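PDB 6M6T: 4-alpha-glucanotransferase from Streptococcus agalactiae, which belongs to the amylomaltase family of TIM-barrel glucanotransferases and holds bound glycans in its pockets. Local coordinates for residues Asp257-Trp268 and Tyr304-Asn315. Numbering follows the deposited sequence.
With AC1 (4,6-dideoxy-4-{[(1S,4R,5S,6S)-4,5,6-trihydroxy-3-(hydroxymethyl)cyclohex-2-en-1-yl]amino}-alpha-D-glucopyranose), chain I.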
loop_
_atom_site.group_PDB
_atom_site.type_symbol
_atom_site.label_atom_id
_atom_site.label_comp_id
_atom_site.label_asym_id
_atom_site.label_seq_id
_atom_site.Cartn_x
_atom_site.Cartn_y
_atom_site.Cartn_z
ATOM N N ASP A 257 21.858 -1.286 11.394
ATOM C CA ASP A 257 21.908 -2.408 10.467
ATOM C C ASP A 257 21.143 -2.196 9.156
ATOM O O ASP A 257 21.331 -2.984 8.223
ATOM C CB ASP A 257 21.443 -3.693 11.158
ATOM C CG ASP A 257 22.600 -4.653 11.389
ATOM O OD1 ASP A 257 23.590 -4.548 10.639
ATOM O OD2 ASP A 257 22.537 -5.476 12.329
ATOM N N GLY A 258 20.301 -1.176 9.051
ATOM C CA GLY A 258 19.702 -0.884 7.761
ATOM C C GLY A 258 18.581 -1.850 7.423
ATOM O O GLY A 258 18.010 -2.515 8.294
ATOM N N GLN A 259 18.269 -1.936 6.131
ATOM C CA GLN A 259 17.122 -2.719 5.692
ATOM C C GLN A 259 17.454 -3.532 4.454
ATOM O O GLN A 259 18.036 -3.021 3.491
ATOM C CB GLN A 259 15.907 -1.839 5.378
ATOM C CG GLN A 259 15.137 -1.341 6.586
ATOM C CD GLN A 259 14.025 -0.391 6.185
ATOM O OE1 GLN A 259 13.434 -0.534 5.109
ATOM N NE2 GLN A 259 13.758 0.607 7.028
ATOM N N LEU A 260 17.041 -4.796 4.484
ATOM C CA LEU A 260 17.102 -5.694 3.340
ATOM C C LEU A 260 15.669 -6.031 2.941
ATOM O O LEU A 260 14.900 -6.546 3.764
ATOM C CB LEU A 260 17.898 -6.954 3.686
ATOM C CG LEU A 260 18.035 -7.995 2.587
ATOM C CD1 LEU A 260 19.506 -8.271 2.317
ATOM C CD2 LEU A 260 17.277 -9.263 2.990
ATOM N N TRP A 261 15.309 -5.726 1.690
ATOM C CA TRP A 261 13.932 -5.854 1.218
ATOM C C TRP A 261 13.669 -7.134 0.421
ATOM O O TRP A 261 12.652 -7.800 0.650
ATOM C CB TRP A 261 13.561 -4.631 0.375
ATOM C CG TRP A 261 13.507 -3.350 1.164
ATOM C CD1 TRP A 261 13.579 -3.219 2.524
ATOM C CD2 TRP A 261 13.365 -2.020 0.641
ATOM N NE1 TRP A 261 13.495 -1.889 2.879
ATOM C CE2 TRP A 261 13.360 -1.133 1.744
ATOM C CE3 TRP A 261 13.233 -1.494 -0.648
ATOM C CZ2 TRP A 261 13.236 0.246 1.594
ATOM C CZ3 TRP A 261 13.111 -0.118 -0.794
ATOM C CH2 TRP A 261 13.113 0.732 0.323
ATOM N N GLY A 262 14.554 -7.499 -0.508
ATOM C CA GLY A 262 14.432 -8.727 -1.262
ATOM C C GLY A 262 13.887 -8.573 -2.666
ATOM O O GLY A 262 13.912 -9.545 -3.432
ATOM N N ASN A 263 13.392 -7.396 -3.028
ATOM C CA ASN A 263 12.843 -7.221 -4.360
ATOM C C ASN A 263 13.955 -7.246 -5.408
ATOM O O ASN A 263 15.092 -6.838 -5.145
ATOM C CB ASN A 263 12.078 -5.904 -4.473
ATOM C CG ASN A 263 11.317 -5.550 -3.211
ATOM O OD1 ASN A 263 11.911 -5.316 -2.162
ATOM N ND2 ASN A 263 9.989 -5.490 -3.314
ATOM N N PRO A 264 13.645 -7.695 -6.613
ATOM C CA PRO A 264 14.605 -7.559 -7.706
ATOM C C PRO A 264 14.866 -6.089 -7.994
ATOM O O PRO A 264 14.125 -5.203 -7.571
ATOM C CB PRO A 264 13.906 -8.245 -8.884
ATOM C CG PRO A 264 12.446 -8.136 -8.566
ATOM C CD PRO A 264 12.347 -8.223 -7.063
ATOM N N ILE A 265 15.934 -5.847 -8.736
ATOM C CA ILE A 265 16.419 -4.517 -9.065
ATOM C C ILE A 265 16.114 -4.226 -10.529
ATOM O O ILE A 265 16.022 -5.142 -11.353
ATOM C CB ILE A 265 17.923 -4.470 -8.759
ATOM C CG1 ILE A 265 18.147 -4.529 -7.254
ATOM C CG2 ILE A 265 18.575 -3.283 -9.372
ATOM C CD1 ILE A 265 17.915 -3.209 -6.570
ATOM N N TYR A 266 15.930 -2.947 -10.853
ATOM C CA TYR A 266 15.586 -2.561 -12.214
ATOM C C TYR A 266 16.833 -2.432 -13.093
ATOM O O TYR A 266 17.879 -1.938 -12.657
ATOM C CB TYR A 266 14.799 -1.241 -12.205
ATOM C CG TYR A 266 13.377 -1.400 -11.699
ATOM C CD1 TYR A 266 12.489 -2.273 -12.328
ATOM C CD2 TYR A 266 12.924 -0.697 -10.580
ATOM C CE1 TYR A 266 11.197 -2.439 -11.864
ATOM C CE2 TYR A 266 11.627 -0.857 -10.110
ATOM C CZ TYR A 266 10.771 -1.732 -10.750
ATOM O OH TYR A 266 9.484 -1.918 -10.295
ATOM N N ASN A 267 16.721 -2.892 -14.343
ATOM C CA ASN A 267 17.726 -2.598 -15.371
ATOM C C ASN A 267 17.272 -1.304 -16.031
ATOM O O ASN A 267 16.700 -1.286 -17.126
ATOM C CB ASN A 267 17.859 -3.747 -16.369
ATOM C CG ASN A 267 18.874 -3.466 -17.479
ATOM O OD1 ASN A 267 19.969 -2.965 -17.221
ATOM N ND2 ASN A 267 18.511 -3.796 -18.719
ATOM N N TRP A 268 17.516 -0.200 -15.322
ATOM C CA TRP A 268 16.946 1.078 -15.720
ATOM C C TRP A 268 17.358 1.476 -17.134
ATOM O O TRP A 268 16.682 2.309 -17.758
ATOM C CB TRP A 268 17.345 2.157 -14.710
ATOM C CG TRP A 268 16.538 2.153 -13.418
ATOM C CD1 TRP A 268 16.947 1.697 -12.199
ATOM C CD2 TRP A 268 15.205 2.642 -13.231
ATOM N NE1 TRP A 268 15.956 1.867 -11.263
ATOM C CE2 TRP A 268 14.872 2.440 -11.870
ATOM C CE3 TRP A 268 14.258 3.231 -14.079
ATOM C CZ2 TRP A 268 13.636 2.803 -11.340
ATOM C CZ3 TRP A 268 13.024 3.595 -13.549
ATOM C CH2 TRP A 268 12.724 3.373 -12.194
ATOM N N TYR A 304 19.116 4.423 -6.101
ATOM C CA TYR A 304 18.651 3.297 -5.292
ATOM C C TYR A 304 19.826 2.485 -4.756
ATOM O O TYR A 304 20.910 2.438 -5.350
ATOM C CB TYR A 304 17.708 2.364 -6.064
ATOM C CG TYR A 304 18.386 1.678 -7.208
ATOM C CD1 TYR A 304 18.557 2.341 -8.415
ATOM C CD2 TYR A 304 18.889 0.388 -7.086
ATOM C CE1 TYR A 304 19.194 1.745 -9.477
ATOM C CE2 TYR A 304 19.543 -0.217 -8.152
ATOM C CZ TYR A 304 19.678 0.469 -9.345
ATOM O OH TYR A 304 20.302 -0.076 -10.430
ATOM N N TRP A 305 19.594 1.844 -3.617
ATOM C CA TRP A 305 20.602 1.019 -2.969
ATOM C C TRP A 305 20.489 -0.416 -3.475
ATOM O O TRP A 305 19.398 -0.993 -3.472
ATOM C CB TRP A 305 20.420 1.074 -1.458
ATOM C CG TRP A 305 21.402 0.261 -0.714
ATOM C CD1 TRP A 305 21.224 -1.003 -0.237
ATOM C CD2 TRP A 305 22.728 0.651 -0.345
ATOM N NE1 TRP A 305 22.356 -1.421 0.415
ATOM C CE2 TRP A 305 23.294 -0.424 0.363
ATOM C CE3 TRP A 305 23.490 1.805 -0.543
ATOM C CZ2 TRP A 305 24.585 -0.379 0.874
ATOM C CZ3 TRP A 305 24.772 1.847 -0.037
ATOM C CH2 TRP A 305 25.308 0.763 0.665
ATOM N N GLU A 306 21.623 -0.985 -3.896
ATOM C CA GLU A 306 21.669 -2.243 -4.637
ATOM C C GLU A 306 22.560 -3.241 -3.892
ATOM O O GLU A 306 23.783 -3.249 -4.072
ATOM C CB GLU A 306 22.165 -2.002 -6.064
ATOM C CG GLU A 306 22.002 -3.200 -7.012
ATOM C CD GLU A 306 22.870 -3.117 -8.290
ATOM O OE1 GLU A 306 24.056 -3.523 -8.246
ATOM O OE2 GLU A 306 22.369 -2.677 -9.357
ATOM N N ILE A 307 21.946 -4.095 -3.070
ATOM C CA ILE A 307 22.685 -5.178 -2.429
ATOM C C ILE A 307 23.034 -6.221 -3.479
ATOM O O ILE A 307 22.171 -6.660 -4.244
ATOM C CB ILE A 307 21.852 -5.810 -1.304
ATOM C CG1 ILE A 307 21.358 -4.743 -0.314
ATOM C CG2 ILE A 307 22.655 -6.909 -0.619
ATOM C CD1 ILE A 307 19.879 -4.833 0.035
ATOM N N ARG A 308 24.297 -6.626 -3.528
ATOM C CA ARG A 308 24.650 -7.683 -4.465
ATOM C C ARG A 308 24.188 -9.035 -3.924
ATOM O O ARG A 308 23.690 -9.146 -2.799
ATOM C CB ARG A 308 26.151 -7.694 -4.718
ATOM C CG ARG A 308 26.954 -7.682 -3.442
ATOM C CD ARG A 308 28.422 -7.388 -3.703
ATOM N NE ARG A 308 29.037 -6.799 -2.519
ATOM C CZ ARG A 308 29.217 -5.493 -2.337
ATOM N NH1 ARG A 308 28.850 -4.626 -3.278
ATOM N NH2 ARG A 308 29.770 -5.051 -1.211
ATOM N N GLY A 309 24.346 -10.080 -4.744
ATOM C CA GLY A 309 24.235 -11.440 -4.244
ATOM C C GLY A 309 25.370 -11.643 -3.263
ATOM O O GLY A 309 26.144 -10.708 -3.057
ATOM N N ASP A 310 25.506 -12.822 -2.659
ATOM C CA ASP A 310 26.551 -13.068 -1.654
ATOM C C ASP A 310 26.583 -11.955 -0.601
ATOM O O ASP A 310 27.643 -11.476 -0.189
ATOM C CB ASP A 310 27.938 -13.283 -2.303
ATOM C CG ASP A 310 28.507 -12.035 -3.022
ATOM O OD1 ASP A 310 29.178 -11.196 -2.371
ATOM O OD2 ASP A 310 28.299 -11.907 -4.255
ATOM N N TYR A 311 25.401 -11.545 -0.150
ATOM C CA TYR A 311 25.323 -10.580 0.932
ATOM C C TYR A 311 25.385 -11.302 2.268
ATOM O O TYR A 311 25.085 -12.493 2.370
ATOM C CB TYR A 311 24.040 -9.747 0.835
ATOM C CG TYR A 311 22.746 -10.526 0.964
ATOM C CD1 TYR A 311 22.109 -11.046 -0.158
ATOM C CD2 TYR A 311 22.143 -10.721 2.208
ATOM C CE1 TYR A 311 20.905 -11.759 -0.046
ATOM C CE2 TYR A 311 20.949 -11.441 2.329
ATOM C CZ TYR A 311 20.335 -11.953 1.194
ATOM O OH TYR A 311 19.159 -12.659 1.295
ATOM N N GLN A 312 25.816 -10.578 3.290
ATOM C CA GLN A 312 25.612 -11.040 4.657
ATOM C C GLN A 312 24.737 -10.092 5.464
ATOM O O GLN A 312 23.852 -10.545 6.198
ATOM C CB GLN A 312 26.961 -11.274 5.364
ATOM C CG GLN A 312 26.837 -12.097 6.660
ATOM C CD GLN A 312 26.473 -13.564 6.420
ATOM O OE1 GLN A 312 26.666 -14.098 5.322
ATOM N NE2 GLN A 312 25.947 -14.220 7.455
ATOM N N THR A 313 24.939 -8.787 5.336
ATOM C CA THR A 313 23.936 -7.818 5.751
ATOM C C THR A 313 23.659 -6.896 4.571
ATOM O O THR A 313 24.287 -6.994 3.510
ATOM C CB THR A 313 24.364 -7.023 7.002
ATOM O OG1 THR A 313 25.010 -7.905 7.929
ATOM C CG2 THR A 313 23.152 -6.420 7.710
ATOM N N ALA A 314 22.672 -6.019 4.759
ATOM C CA ALA A 314 22.247 -5.070 3.741
ATOM C C ALA A 314 23.245 -3.938 3.524
ATOM O O ALA A 314 23.090 -3.176 2.565
ATOM C CB ALA A 314 20.880 -4.496 4.116
ATOM N N ASN A 315 24.263 -3.812 4.368
ATOM C CA ASN A 315 25.298 -2.808 4.167
ATOM C C ASN A 315 26.279 -3.181 3.067
ATOM O O ASN A 315 27.217 -2.417 2.818
ATOM C CB ASN A 315 26.043 -2.581 5.477
ATOM C CG ASN A 315 25.120 -2.112 6.577
ATOM O OD1 ASN A 315 24.701 -2.897 7.438
ATOM N ND2 ASN A 315 24.776 -0.827 6.542
HETATM C C1 AC1 I . 8.645 -2.988 3.454
HETATM O O2 AC1 I . 9.814 -2.596 5.586
HETATM C C2 AC1 I . 9.203 -3.601 4.754
HETATM C C4A AC1 I . 12.294 -10.171 3.549
HETATM C C3 AC1 I . 10.198 -4.691 4.482
HETATM O O3 AC1 I . 10.581 -5.179 5.758
HETATM C C4 AC1 I . 9.531 -5.785 3.613
HETATM N N4A AC1 I . 10.329 -7.020 3.345
HETATM C C5 AC1 I . 9.188 -5.082 2.312
HETATM O O5 AC1 I . 8.198 -4.061 2.567
HETATM C C6 AC1 I . 8.631 -6.098 1.319
HETATM C C1B AC1 I . 10.200 -8.172 4.280
HETATM C C2B AC1 I . 11.532 -8.324 4.995
HETATM O O2B AC1 I . 11.899 -7.092 5.622
HETATM C C3B AC1 I . 12.580 -8.711 3.940
HETATM O O3B AC1 I . 13.918 -8.577 4.468
HETATM O O4 AC1 I . 13.159 -10.643 2.474
HETATM C C5B AC1 I . 10.930 -10.342 3.236
HETATM C C7B AC1 I . 9.934 -9.396 3.613
HETATM C C6B AC1 I . 10.577 -11.658 2.502
HETATM O O6B AC1 I . 11.762 -12.231 1.908
#
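Ile-265 and Trp-268 close on the ring of Tyr-304, and this buried end is a worked example of two segments joined mainly by side-chain packing. CG2 of Ile-265 meets the ring at CE2 (3.4 Å), while its CD1 reaches both CE2 and CD2. Trp-268 comes obliquely to Tyr-304 CE1 through its CD1, 3.5 Å away, the two side chains sliding past each other in opposite senses with ring planes inclined at 44°. Glu-306 runs by, its CG near Ile-265 CG1; its carboxylate forms a salt bridge with Lys-236, which also hydrogen-bonds the Tyr-304 hydroxyl, so one ammonium group ties both polar ends.

Strands 259-264 and 303-308 belong to a small antiparallel sheet separate from the parallel strands of the TIM barrel, but are not adjacent in it: strand 245-249 runs between them, and Leu-260 and Ile-307 both pack on its Ile-246.

Towards the other end the packing passes to a more exposed side. With CG anti to the backbone N (chi1 179°), Leu-260 sends CD1 over a face of Tyr-311, a CH-pi contact 3.8 Å from the ring centroid, and its CB meets that of Ala-314. The carbonyl of Ala-314 accepts a bond from Trp-305 NE1 (2.9 Å), fastening the loop back to its strand. On the solvent side Asp-257 OD1 merely touches Thr-313 CG2 at 3.5 Å. Strand 259-264 also contributes to the glycan pockets: Leu-260 and Trp-261 line one and Gln-259 another, and Trp-261 NE1 donates to a lone pair of Gln-259 OE1.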